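Local coordinates for protein UDP-glucose 4-epimerase (Campylobacter jejuni subsp. jejuni serotype O:2, PDB 7K3P) that catalyses the NAD-dependent interconversion of UDP-glucose and UDP-galactose by inverting C4 of the sugar, and probably acts on UDP-GlcNAc as well, at residues A[101-106]-A[158-163]; A[207-212]-A[241-246]; A[113-118]-A[163-168]. The protein carries 2 engineered substitutions. All coordinates share one frame; numbering follows the deposited sequence.

Interaction 1: residues A[101-106]-A[158-163]. With NAD (nicotinamide-adenine-dinucleotide), chain C.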
# COMPACT_ATOMS: atom_id res chain seq x y z
N PHE A 101 -8.75 -8.43 -14.03
CA PHE A 101 -9.80 -9.39 -13.73
C PHE A 101 -9.38 -10.41 -12.66
O PHE A 101 -10.17 -10.74 -11.77
CB PHE A 101 -10.28 -10.11 -15.00
CG PHE A 101 -11.54 -10.92 -14.79
CD1 PHE A 101 -11.49 -12.19 -14.20
CD2 PHE A 101 -12.78 -10.41 -15.16
CE1 PHE A 101 -12.65 -12.93 -14.00
CE2 PHE A 101 -13.94 -11.15 -14.97
CZ PHE A 101 -13.87 -12.41 -14.38
N GLU A 102 -8.15 -10.91 -12.76
CA GLU A 102 -7.67 -11.87 -11.77
C GLU A 102 -7.54 -11.22 -10.40
O GLU A 102 -7.77 -11.86 -9.38
CB GLU A 102 -6.33 -12.49 -12.20
CG GLU A 102 -5.84 -13.61 -11.28
CD GLU A 102 -4.38 -14.00 -11.52
OE1 GLU A 102 -3.62 -13.19 -12.12
OE2 GLU A 102 -3.99 -15.11 -11.11
N SER A 103 -7.17 -9.94 -10.38
CA SER A 103 -6.92 -9.25 -9.10
C SER A 103 -8.20 -9.04 -8.31
O SER A 103 -8.19 -9.03 -7.08
CB SER A 103 -6.21 -7.90 -9.32
OG SER A 103 -7.10 -6.91 -9.82
N MET A 104 -9.31 -8.88 -9.03
CA MET A 104 -10.62 -8.76 -8.40
C MET A 104 -11.00 -10.06 -7.70
O MET A 104 -11.58 -10.04 -6.62
CB MET A 104 -11.68 -8.36 -9.43
CG MET A 104 -11.46 -6.96 -10.00
SD MET A 104 -12.44 -6.53 -11.47
CE MET A 104 -14.10 -6.48 -10.79
N GLN A 105 -10.63 -11.18 -8.31
CA GLN A 105 -10.93 -12.48 -7.72
C GLN A 105 -9.92 -12.92 -6.66
O GLN A 105 -10.27 -13.63 -5.72
CB GLN A 105 -11.05 -13.56 -8.80
CG GLN A 105 -12.40 -13.52 -9.50
CD GLN A 105 -12.38 -14.17 -10.86
OE1 GLN A 105 -11.32 -14.56 -11.36
NE2 GLN A 105 -13.55 -14.30 -11.48
N ASN A 106 -8.67 -12.49 -6.81
CA ASN A 106 -7.60 -12.95 -5.94
C ASN A 106 -6.72 -11.77 -5.56
O ASN A 106 -5.56 -11.69 -5.98
CB ASN A 106 -6.77 -14.02 -6.68
CG ASN A 106 -5.78 -14.74 -5.78
OD1 ASN A 106 -5.56 -14.36 -4.63
ND2 ASN A 106 -5.17 -15.80 -6.32
N PRO A 158 -7.35 4.30 -7.97
CA PRO A 158 -7.57 2.99 -8.60
C PRO A 158 -8.86 2.32 -8.11
O PRO A 158 -9.28 2.54 -6.97
CB PRO A 158 -6.35 2.17 -8.16
CG PRO A 158 -5.82 2.89 -6.91
CD PRO A 158 -6.17 4.33 -7.09
N ILE A 159 -9.45 1.49 -8.96
CA ILE A 159 -10.74 0.87 -8.66
C ILE A 159 -10.65 -0.65 -8.62
O ILE A 159 -11.67 -1.33 -8.56
CB ILE A 159 -11.82 1.28 -9.68
CG1 ILE A 159 -11.42 0.82 -11.08
CG2 ILE A 159 -12.02 2.79 -9.66
CD1 ILE A 159 -12.50 1.06 -12.14
N ASN A 160 -9.43 -1.19 -8.66
CA ASN A 160 -9.26 -2.62 -8.49
C ASN A 160 -7.96 -2.91 -7.76
O ASN A 160 -7.12 -2.03 -7.62
CB ASN A 160 -9.31 -3.35 -9.83
CG ASN A 160 -8.35 -2.76 -10.84
OD1 ASN A 160 -7.13 -2.92 -10.70
ND2 ASN A 160 -8.89 -2.09 -11.86
N PRO A 161 -7.80 -4.15 -7.25
CA PRO A 161 -6.61 -4.44 -6.45
C PRO A 161 -5.32 -4.35 -7.27
O PRO A 161 -4.29 -3.99 -6.69
CB PRO A 161 -6.86 -5.87 -5.95
CG PRO A 161 -8.41 -6.02 -5.99
CD PRO A 161 -8.78 -5.26 -7.24
N TYR A 162 -5.36 -4.68 -8.56
CA TYR A 162 -4.17 -4.51 -9.38
C TYR A 162 -3.73 -3.05 -9.36
O TYR A 162 -2.57 -2.75 -9.06
CB TYR A 162 -4.40 -4.97 -10.83
CG TYR A 162 -3.29 -4.55 -11.80
CD1 TYR A 162 -2.01 -5.09 -11.70
CD2 TYR A 162 -3.54 -3.61 -12.80
CE1 TYR A 162 -1.00 -4.71 -12.58
CE2 TYR A 162 -2.54 -3.23 -13.68
CZ TYR A 162 -1.28 -3.79 -13.57
OH TYR A 162 -0.30 -3.41 -14.46
N GLY A 163 -4.65 -2.14 -9.66
CA GLY A 163 -4.33 -0.72 -9.66
C GLY A 163 -3.84 -0.22 -8.31
O GLY A 163 -2.89 0.57 -8.23
PA NAD C . 4.81 -10.25 -18.10
O1A NAD C . 4.00 -11.25 -17.32
O2A NAD C . 5.09 -10.75 -19.49
O5B NAD C . 6.21 -9.99 -17.41
C5B NAD C . 6.31 -10.23 -16.04
C4B NAD C . 7.57 -10.97 -15.76
O4B NAD C . 7.91 -10.93 -14.41
C3B NAD C . 7.44 -12.47 -16.18
O3B NAD C . 8.47 -13.00 -17.08
C2B NAD C . 7.26 -13.19 -14.82
O2B NAD C . 7.72 -14.47 -14.82
C1B NAD C . 8.06 -12.27 -13.95
N9A NAD C . 7.71 -12.40 -12.52
C8A NAD C . 6.49 -12.27 -11.98
N7A NAD C . 6.54 -12.47 -10.65
C5A NAD C . 7.80 -12.73 -10.30
C6A NAD C . 8.45 -13.02 -9.09
N6A NAD C . 7.69 -13.06 -7.86
N1A NAD C . 9.78 -13.23 -9.06
C2A NAD C . 10.52 -13.20 -10.18
N3A NAD C . 9.93 -12.93 -11.39
C4A NAD C . 8.59 -12.70 -11.48
O3 NAD C . 4.00 -8.88 -18.13
PN NAD C . 4.37 -7.66 -19.06
O1N NAD C . 5.74 -7.86 -19.68
O2N NAD C . 3.32 -7.58 -20.13
O5D NAD C . 4.35 -6.35 -18.17
C5D NAD C . 5.46 -6.09 -17.36
C4D NAD C . 5.21 -4.90 -16.45
O4D NAD C . 4.66 -3.81 -17.16
C3D NAD C . 4.35 -5.21 -15.23
O3D NAD C . 4.83 -4.53 -14.14
C2D NAD C . 3.03 -4.64 -15.54
O2D NAD C . 2.29 -4.30 -14.42
C1D NAD C . 3.42 -3.45 -16.45
N1N NAD C . 2.32 -2.97 -17.40
C2N NAD C . 2.00 -3.84 -18.43
C3N NAD C . 1.01 -3.48 -19.34
C7N NAD C . 0.65 -4.42 -20.46
O7N NAD C . 1.19 -5.51 -20.59
N7N NAD C . -0.34 -4.02 -21.40
C4N NAD C . 0.38 -2.26 -19.21
C5N NAD C . 0.70 -1.40 -18.19
C6N NAD C . 1.69 -1.75 -17.26
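The ring of Y162 has NAD at its edge, while S103 meets the CB and backbone N of this residue. Y162 OH lies 2.7 Å from NAD O2D, which sits in the plane of the ring, and either group could donate this hydrogen bond. At the other end, Y162 CB packs on S103 OG at 3.5 Å. CG of Y162 is anti to the backbone N (chi1 168°), which carries the ring away from S103 toward the cofactor. The amide of N160 is the second flat group. N160 OD1 caps the helix that starts at P161, accepting from G163 N at 2.8 Å in a nearly straight bond. S103 OG binds V100 O in its own helix. S103 OG also takes a weak bond from Y162 N at 3.1 Å. The P161 ring lies against the same turn, with CG 3.2 Å from S103 O and CD next to M104 CG at 4.2 Å. P161 also packs on D175 of the second subunit. The contact thus joins helix 100-105 to the capped start of helix 161-179. Y162 and K166 have the spacing of the YxxxK signature of the short-chain dehydrogenase/reductase (SDR) family.

Interaction 2: residues A[207-212]-A[241-246]. With ACT (acetate ion), chain G.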
# COMPACT_ATOMS: atom_id res chain seq x y z
N PRO A 207 -15.34 -7.10 -22.97
CA PRO A 207 -14.26 -6.38 -22.27
C PRO A 207 -14.26 -4.87 -22.51
O PRO A 207 -14.83 -4.39 -23.50
CB PRO A 207 -12.99 -7.04 -22.82
CG PRO A 207 -13.41 -7.74 -24.09
CD PRO A 207 -14.83 -8.14 -23.88
N LYS A 208 -13.63 -4.13 -21.60
CA LYS A 208 -13.49 -2.68 -21.72
C LYS A 208 -12.77 -2.32 -23.00
O LYS A 208 -12.02 -3.14 -23.55
CB LYS A 208 -12.73 -2.11 -20.52
CG LYS A 208 -13.50 -2.15 -19.20
CD LYS A 208 -14.61 -1.10 -19.15
CE LYS A 208 -15.41 -1.18 -17.85
NZ LYS A 208 -16.44 -0.10 -17.74
N ALA A 209 -12.98 -1.09 -23.48
CA ALA A 209 -12.40 -0.65 -24.74
C ALA A 209 -10.88 -0.51 -24.65
O ALA A 209 -10.21 -0.42 -25.68
CB ALA A 209 -13.05 0.67 -25.22
N THR A 210 -10.35 -0.46 -23.43
CA THR A 210 -8.90 -0.39 -23.23
C THR A 210 -8.23 -1.68 -23.72
O THR A 210 -7.01 -1.71 -23.95
CB THR A 210 -8.53 -0.15 -21.76
OG1 THR A 210 -9.36 -0.97 -20.94
CG2 THR A 210 -8.77 1.30 -21.38
N LEU A 211 -9.02 -2.74 -23.89
CA LEU A 211 -8.51 -4.03 -24.35
C LEU A 211 -8.87 -4.26 -25.83
O LEU A 211 -8.83 -5.40 -26.31
CB LEU A 211 -9.10 -5.16 -23.49
CG LEU A 211 -8.66 -5.20 -22.03
CD1 LEU A 211 -9.52 -6.15 -21.18
CD2 LEU A 211 -7.21 -5.62 -21.98
N LEU A 212 -9.21 -3.18 -26.53
CA LEU A 212 -9.67 -3.27 -27.92
C LEU A 212 -8.71 -4.01 -28.88
O LEU A 212 -9.14 -4.84 -29.68
CB LEU A 212 -9.98 -1.88 -28.47
CG LEU A 212 -10.07 -1.81 -30.00
CD1 LEU A 212 -11.30 -2.53 -30.52
CD2 LEU A 212 -10.05 -0.37 -30.48
N CYS A 241 -15.25 4.88 -29.96
CA CYS A 241 -14.39 5.21 -28.82
C CYS A 241 -12.91 5.33 -29.21
O CYS A 241 -12.43 4.60 -30.08
CB CYS A 241 -14.55 4.16 -27.70
SG CYS A 241 -16.10 4.40 -26.75
N ILE A 242 -12.21 6.25 -28.56
CA ILE A 242 -10.78 6.44 -28.76
C ILE A 242 -10.02 5.98 -27.51
O ILE A 242 -10.29 6.43 -26.40
CB ILE A 242 -10.45 7.91 -29.08
CG1 ILE A 242 -11.07 8.29 -30.44
CG2 ILE A 242 -8.94 8.14 -29.09
CD1 ILE A 242 -10.90 9.75 -30.82
N ARG A 243 -9.08 5.06 -27.71
CA ARG A 243 -8.29 4.55 -26.59
C ARG A 243 -6.80 4.56 -26.90
O ARG A 243 -6.40 4.75 -28.05
CB ARG A 243 -8.74 3.14 -26.19
CG ARG A 243 -10.15 3.09 -25.61
CD ARG A 243 -10.24 3.92 -24.34
NE ARG A 243 -11.53 3.77 -23.67
CZ ARG A 243 -12.61 4.52 -23.91
NH1 ARG A 243 -12.57 5.48 -24.82
NH2 ARG A 243 -13.73 4.30 -23.23
N ASP A 244 -6.00 4.30 -25.87
CA ASP A 244 -4.56 4.47 -25.91
C ASP A 244 -3.89 3.09 -25.93
O ASP A 244 -4.10 2.26 -25.02
CB ASP A 244 -4.17 5.28 -24.67
CG ASP A 244 -2.75 5.78 -24.70
OD1 ASP A 244 -1.83 4.94 -24.86
OD2 ASP A 244 -2.55 7.01 -24.55
N PHE A 245 -3.11 2.82 -26.98
CA PHE A 245 -2.36 1.57 -27.11
C PHE A 245 -0.91 1.87 -27.45
O PHE A 245 -0.60 2.95 -27.97
CB PHE A 245 -2.97 0.69 -28.22
CG PHE A 245 -4.44 0.51 -28.08
CD1 PHE A 245 -4.96 -0.46 -27.22
CD2 PHE A 245 -5.32 1.32 -28.79
CE1 PHE A 245 -6.32 -0.62 -27.07
CE2 PHE A 245 -6.69 1.17 -28.65
CZ PHE A 245 -7.19 0.19 -27.79
N ILE A 246 -0.00 0.95 -27.16
CA ILE A 246 1.41 1.21 -27.43
C ILE A 246 2.15 -0.04 -27.91
O ILE A 246 1.86 -1.17 -27.48
CB ILE A 246 2.11 1.85 -26.22
CG1 ILE A 246 3.47 2.42 -26.64
CG2 ILE A 246 2.24 0.84 -25.06
CD1 ILE A 246 4.02 3.42 -25.64
C ACT G . -12.99 1.91 -21.03
O ACT G . -14.21 2.15 -21.23
OXT ACT G . -12.28 1.62 -22.03
CH3 ACT G . -12.40 1.94 -19.65
O HOH W 1 -5.52 0.65 -23.36
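R243 packs against A209 and T210 in the C-terminal, substrate-binding part of the epimerase fold. It comes from strand 242-246 and lies across the short 3-10 turn that leads into helix 212-220. CB of R243 points toward this turn. R243 CG rests near A209 O at 3.5 Å. The chain then bends at chi2 (-61°), and CD passes beside T210 CG2. R243 NE lies 3.8 Å from A209 CB, which covers one face of the guanidinium. An acetate, probably from the crystallisation liquor, sits at the edge, with its carboxylate carbon in the guanidinium plane. R243 NE donates to OXT of the acetate at 2.8 Å, and R243 NH2 donates to its O at 3.0 Å. This is a two-pronged grip with both bonds close to straight (161° and 169°). NH2 also binds P307 O. R243 NH1 turns back to I242 O at 2.9 Å; the donor stands above that carbonyl plane, yet the oxygen lies in the guanidinium plane. In this crystal all three nitrogens have partners, NE through the acetate. The backbone N atoms of A209 and T210 also approach the acetate OXT. In related epimerases the matching arginine contacts the pyrophosphate of the UDP-sugar. The acetate is therefore consistent with an anion site for the substrate. F245, two residues on, closes the other end of the contact. Its ring and the side chain of L212 cross at about a right angle, with F245 CZ 3.5 Å from L212 CB. A209 O lies at the edge of this ring, near its plane. A water bridges the two backbones, donating to T210 O at 2.9 Å and to D244 O at 2.7 Å.

Interaction 3: residues A[113-118]-A[163-168]. With NAD (nicotinamide-adenine-dinucleotide), chain C.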
# COMPACT_ATOMS: atom_id res chain seq x y z
N ASN A 113 2.50 -10.36 -4.75
CA ASN A 113 3.48 -10.44 -5.83
C ASN A 113 3.90 -9.05 -6.34
O ASN A 113 5.02 -8.85 -6.81
CB ASN A 113 2.97 -11.29 -6.99
CG ASN A 113 4.10 -11.79 -7.88
OD1 ASN A 113 5.14 -12.24 -7.39
ND2 ASN A 113 3.91 -11.69 -9.19
N ASN A 114 3.00 -8.09 -6.20
CA ASN A 114 3.32 -6.73 -6.60
C ASN A 114 3.82 -5.89 -5.43
O ASN A 114 5.02 -5.67 -5.29
CB ASN A 114 2.11 -6.10 -7.30
CG ASN A 114 1.74 -6.83 -8.58
OD1 ASN A 114 2.43 -7.77 -8.99
ND2 ASN A 114 0.65 -6.41 -9.21
N THR A 115 2.92 -5.45 -4.56
CA THR A 115 3.28 -4.53 -3.47
C THR A 115 4.33 -5.07 -2.48
O THR A 115 5.28 -4.37 -2.12
CB THR A 115 2.03 -4.13 -2.69
OG1 THR A 115 0.99 -3.78 -3.62
CG2 THR A 115 2.33 -2.98 -1.77
N VAL A 116 4.13 -6.30 -2.02
CA VAL A 116 5.05 -6.87 -1.04
C VAL A 116 6.44 -7.12 -1.62
O VAL A 116 7.44 -6.70 -1.05
CB VAL A 116 4.48 -8.16 -0.41
CG1 VAL A 116 5.57 -8.94 0.32
CG2 VAL A 116 3.35 -7.82 0.56
N ASN A 117 6.51 -7.80 -2.76
CA ASN A 117 7.80 -8.09 -3.37
C ASN A 117 8.52 -6.81 -3.74
O ASN A 117 9.74 -6.70 -3.61
CB ASN A 117 7.63 -8.98 -4.61
CG ASN A 117 7.36 -10.43 -4.25
OD1 ASN A 117 7.50 -10.79 -3.10
ND2 ASN A 117 6.96 -11.25 -5.23
N THR A 118 7.75 -5.84 -4.21
CA THR A 118 8.34 -4.56 -4.60
C THR A 118 8.88 -3.82 -3.39
O THR A 118 9.93 -3.19 -3.45
CB THR A 118 7.35 -3.69 -5.41
OG1 THR A 118 7.04 -4.36 -6.63
CG2 THR A 118 7.98 -2.33 -5.74
N GLY A 163 -4.65 -2.14 -9.66
CA GLY A 163 -4.33 -0.72 -9.66
C GLY A 163 -3.84 -0.22 -8.31
O GLY A 163 -2.89 0.57 -8.23
N ARG A 164 -4.51 -0.65 -7.24
CA ARG A 164 -4.10 -0.30 -5.88
C ARG A 164 -2.72 -0.84 -5.55
O ARG A 164 -1.93 -0.17 -4.88
CB ARG A 164 -5.12 -0.79 -4.84
CG ARG A 164 -6.40 0.03 -4.80
CD ARG A 164 -7.34 -0.38 -3.68
NE ARG A 164 -8.20 -1.49 -4.07
CZ ARG A 164 -9.33 -1.35 -4.76
NH1 ARG A 164 -9.71 -0.14 -5.14
NH2 ARG A 164 -10.08 -2.41 -5.09
N SER A 165 -2.43 -2.07 -5.98
CA SER A 165 -1.16 -2.72 -5.63
C SER A 165 0.02 -1.97 -6.25
O SER A 165 1.10 -1.93 -5.68
CB SER A 165 -1.14 -4.20 -6.06
OG SER A 165 -0.98 -4.37 -7.45
N LYS A 166 -0.21 -1.39 -7.42
CA LYS A 166 0.82 -0.60 -8.11
C LYS A 166 0.98 0.78 -7.49
O LYS A 166 2.10 1.26 -7.30
CB LYS A 166 0.50 -0.52 -9.60
CG LYS A 166 0.73 -1.84 -10.34
CD LYS A 166 2.24 -2.12 -10.47
CE LYS A 166 2.51 -3.14 -11.55
NZ LYS A 166 3.98 -3.34 -11.74
N LEU A 167 -0.14 1.42 -7.15
CA LEU A 167 -0.11 2.74 -6.52
C LEU A 167 0.59 2.69 -5.16
O LEU A 167 1.33 3.61 -4.79
CB LEU A 167 -1.55 3.24 -6.30
CG LEU A 167 -1.65 4.57 -5.55
CD1 LEU A 167 -0.83 5.64 -6.28
CD2 LEU A 167 -3.12 5.00 -5.41
N MET A 168 0.33 1.63 -4.40
CA MET A 168 1.02 1.45 -3.14
C MET A 168 2.54 1.42 -3.34
O MET A 168 3.28 2.04 -2.57
CB MET A 168 0.54 0.18 -2.45
CG MET A 168 -0.89 0.28 -1.90
SD MET A 168 -1.35 -1.27 -1.10
CE MET A 168 -3.07 -0.93 -0.72
PA NAD C . 4.81 -10.25 -18.10
O1A NAD C . 4.00 -11.25 -17.32
O2A NAD C . 5.09 -10.75 -19.49
O5B NAD C . 6.21 -9.99 -17.41
C5B NAD C . 6.31 -10.23 -16.04
C4B NAD C . 7.57 -10.97 -15.76
O4B NAD C . 7.91 -10.93 -14.41
C3B NAD C . 7.44 -12.47 -16.18
O3B NAD C . 8.47 -13.00 -17.08
C2B NAD C . 7.26 -13.19 -14.82
O2B NAD C . 7.72 -14.47 -14.82
C1B NAD C . 8.06 -12.27 -13.95
N9A NAD C . 7.71 -12.40 -12.52
C8A NAD C . 6.49 -12.27 -11.98
N7A NAD C . 6.54 -12.47 -10.65
C5A NAD C . 7.80 -12.73 -10.30
C6A NAD C . 8.45 -13.02 -9.09
N6A NAD C . 7.69 -13.06 -7.86
N1A NAD C . 9.78 -13.23 -9.06
C2A NAD C . 10.52 -13.20 -10.18
N3A NAD C . 9.93 -12.93 -11.39
C4A NAD C . 8.59 -12.70 -11.48
O3 NAD C . 4.00 -8.88 -18.13
PN NAD C . 4.37 -7.66 -19.06
O1N NAD C . 5.74 -7.86 -19.68
O2N NAD C . 3.32 -7.58 -20.13
O5D NAD C . 4.35 -6.35 -18.17
C5D NAD C . 5.46 -6.09 -17.36
C4D NAD C . 5.21 -4.90 -16.45
O4D NAD C . 4.66 -3.81 -17.16
C3D NAD C . 4.35 -5.21 -15.23
O3D NAD C . 4.83 -4.53 -14.14
C2D NAD C . 3.03 -4.64 -15.54
O2D NAD C . 2.29 -4.30 -14.42
C1D NAD C . 3.42 -3.45 -16.45
N1N NAD C . 2.32 -2.97 -17.40
C2N NAD C . 2.00 -3.84 -18.43
C3N NAD C . 1.01 -3.48 -19.34
C7N NAD C . 0.65 -4.42 -20.46
O7N NAD C . 1.19 -5.51 -20.59
N7N NAD C . -0.34 -4.02 -21.40
C4N NAD C . 0.38 -2.26 -19.21
C5N NAD C . 0.70 -1.40 -18.19
C6N NAD C . 1.69 -1.75 -17.26
O HOH W 2 4.55 -4.35 -8.95
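N114 and T115 meet S165 between two helices of the Rossmann-type domain that run side by side in nearly the same direction. Their segment axes are 8.2 Å apart and 17° from parallel. The same helices face the second subunit, as in the four-helix bundle of related epimerase dimers. N114 ND2 donates to S165 OG at 3.1 Å, close to its own amide plane. T115 OG1 donates to S165 O at 2.8 Å, in the carbonyl plane and on a lone pair. T115 CG2, anti to the backbone N, packs on M168 CB at 3.7 Å. In the next shell, N114 OD1 accepts from S97 N, and S165 OG has Y162 O as a second partner. K166 leaves its helix pointing away from helix 107-127. A bend at chi2 (-71°) turns its end back toward N114 and onto the NAD ribose. K166 NZ donates to O3D of NAD at 2.8 Å and also binds S136 O. A water accepts from K166 NZ and makes a weak bond to T118 OG1. One residue before N114, N113 reads the adenine edge with both amide atoms: OD1 accepts from NAD N6A at 2.7 Å, and ND2 donates to NAD N7A at 3.1 Å.

In the fold
Interactions 1 and 3 are neighbours, with centres about 11 Å apart. They share G163 and helix 161-179, and their segments alternate along the chain. Helix 100-105 and the following helix 107-127 both lie against helix 161-179. This puts two contacts of one helix beside NAD and within reach of the second subunit, so cofactor site and dimer interface are built from the same elements. Interaction 2 comes later in the chain and stands apart, with its centre about 18 Å from that of interaction 1 and about 23 Å from that of interaction 3. It joins the small mixed sheet to the loop before helix 212-220. The F245 side chain comes within about 8 Å of NAD at nearest atoms, consistent with a substrate cleft between the two regions.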